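Local coordinates for protein YbgK (Escherichia coli, PDB 5DUD) that cleaves 5-oxoproline to L-glutamate, as subunit C of an ATP-hydrolysing 5-oxoprolinase, at residues Ile39-Val44 with Ala48-Leu53. Residues are numbered along the deposited sequence; the frame is centred on the assembly and turned at random.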
loop_
_atom_site.group_PDB
_atom_site.type_symbol
_atom_site.label_atom_id
_atom_site.label_comp_id
_atom_site.label_asym_id
_atom_site.label_seq_id
_atom_site.Cartn_x
_atom_site.Cartn_y
_atom_site.Cartn_z
ATOM N N ILE A 39 1.650 -16.446 -12.989
ATOM C CA ILE A 39 1.535 -17.411 -14.095
ATOM C C ILE A 39 2.588 -17.114 -15.176
ATOM O O ILE A 39 3.217 -18.045 -15.676
ATOM C CB ILE A 39 0.097 -17.408 -14.690
ATOM C CG1 ILE A 39 -0.920 -17.992 -13.681
ATOM C CG2 ILE A 39 0.026 -18.181 -16.013
ATOM C CD1 ILE A 39 -2.380 -17.587 -13.931
ATOM N N ALA A 40 2.777 -15.822 -15.524
ATOM C CA ALA A 40 3.758 -15.392 -16.525
ATOM C C ALA A 40 5.169 -15.812 -16.125
ATOM O O ALA A 40 5.876 -16.409 -16.935
ATOM C CB ALA A 40 3.701 -13.882 -16.716
ATOM N N ASN A 41 5.573 -15.516 -14.874
ATOM C CA ASN A 41 6.905 -15.892 -14.383
ATOM C C ASN A 41 7.031 -17.417 -14.288
ATOM O O ASN A 41 8.104 -17.957 -14.561
ATOM C CB ASN A 41 7.221 -15.230 -13.028
ATOM C CG ASN A 41 7.449 -13.737 -13.110
ATOM O OD1 ASN A 41 8.192 -13.247 -13.965
ATOM N ND2 ASN A 41 6.883 -12.979 -12.177
ATOM N N LEU A 42 5.936 -18.107 -13.935
ATOM C CA LEU A 42 5.936 -19.567 -13.875
ATOM C C LEU A 42 6.184 -20.155 -15.270
ATOM O O LEU A 42 7.059 -21.010 -15.422
ATOM C CB LEU A 42 4.624 -20.110 -13.277
ATOM C CG LEU A 42 4.536 -20.070 -11.739
ATOM C CD1 LEU A 42 3.095 -20.101 -11.272
ATOM C CD2 LEU A 42 5.313 -21.218 -11.105
ATOM N N LEU A 43 5.465 -19.658 -16.289
ATOM C CA LEU A 43 5.631 -20.124 -17.669
ATOM C C LEU A 43 7.077 -19.982 -18.138
ATOM O O LEU A 43 7.586 -20.912 -18.756
ATOM C CB LEU A 43 4.703 -19.366 -18.637
ATOM C CG LEU A 43 3.231 -19.752 -18.597
ATOM C CD1 LEU A 43 2.363 -18.620 -19.121
ATOM C CD2 LEU A 43 2.982 -21.038 -19.379
ATOM N N VAL A 44 7.754 -18.856 -17.814
ATOM C CA VAL A 44 9.137 -18.648 -18.248
ATOM C C VAL A 44 10.179 -19.382 -17.358
ATOM O O VAL A 44 11.348 -19.411 -17.735
ATOM C CB VAL A 44 9.516 -17.155 -18.436
ATOM C CG1 VAL A 44 8.765 -16.554 -19.620
ATOM C CG2 VAL A 44 9.307 -16.322 -17.181
ATOM N N ALA A 48 7.867 -17.393 -9.054
ATOM C CA ALA A 48 6.536 -16.790 -9.250
ATOM C C ALA A 48 6.476 -15.269 -8.938
ATOM O O ALA A 48 5.770 -14.539 -9.628
ATOM C CB ALA A 48 5.514 -17.528 -8.404
ATOM N N ASN A 49 7.258 -14.798 -7.956
ATOM C CA ASN A 49 7.332 -13.380 -7.569
ATOM C C ASN A 49 8.483 -12.618 -8.277
ATOM O O ASN A 49 8.829 -11.509 -7.864
ATOM C CB ASN A 49 7.513 -13.313 -6.051
ATOM C CG ASN A 49 6.299 -13.826 -5.306
ATOM O OD1 ASN A 49 5.215 -13.243 -5.393
ATOM N ND2 ASN A 49 6.414 -14.971 -4.642
ATOM N N ALA A 50 9.044 -13.163 -9.366
ATOM C CA ALA A 50 10.149 -12.503 -10.069
ATOM C C ALA A 50 9.677 -11.187 -10.723
ATOM O O ALA A 50 8.478 -11.025 -10.969
ATOM C CB ALA A 50 10.741 -13.433 -11.115
ATOM N N PRO A 51 10.585 -10.227 -11.004
ATOM C CA PRO A 51 10.135 -8.952 -11.595
ATOM C C PRO A 51 9.636 -9.084 -13.039
ATOM O O PRO A 51 10.344 -9.620 -13.890
ATOM C CB PRO A 51 11.372 -8.043 -11.520
ATOM C CG PRO A 51 12.409 -8.798 -10.789
ATOM C CD PRO A 51 12.042 -10.232 -10.768
ATOM N N ALA A 52 8.412 -8.584 -13.302
ATOM C CA ALA A 52 7.780 -8.583 -14.627
ATOM C C ALA A 52 7.107 -7.229 -14.885
ATOM O O ALA A 52 6.685 -6.569 -13.940
ATOM C CB ALA A 52 6.761 -9.710 -14.724
ATOM N N LEU A 53 6.999 -6.818 -16.157
ATOM C CA LEU A 53 6.409 -5.522 -16.495
ATOM C C LEU A 53 4.900 -5.501 -16.358
ATOM O O LEU A 53 4.237 -6.309 -16.993
ATOM C CB LEU A 53 6.735 -5.126 -17.946
ATOM C CG LEU A 53 8.190 -4.999 -18.318
ATOM C CD1 LEU A 53 8.336 -4.690 -19.794
ATOM C CD2 LEU A 53 8.862 -3.950 -17.484
#
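N41 and the A48-A50 turn meet through one amide nitrogen that serves two main-chain carbonyls. N41 ND2 donates to A48 O at 3.2 Å with an N-H...O angle of 156°; the acceptor lies close to the plane of the N41 amide, whereas the donor stands well above the carbonyl plane of A48. The second bond, from N41 ND2 to A50 O, is shorter at 2.8 Å but bent to 126°, and counts as weak. With two bonds to carbonyls two residues apart, the amide bridges the bend of the chain, which probably limits its rotation. N41 OD1 has A50 CB at 3.8 Å and A52 CB at 3.9 Å. At chi1 -70°, CG sits anti to the carbonyl carbon of N41, which carries the amide out from the helix to the loop. This is a helix-loop-strand connection within the carboxyltransferase-type domain: helix 34-44 leads through a short loop into strand 52-56 of a five-stranded antiparallel sheet. The one apolar side-chain contact across the segments is L42 CG with A48 CB at 4.3 Å. Farther out, A114 of the adjacent strand 110-115 touches both N41 and A52, and the A52 backbone pairs with Q14.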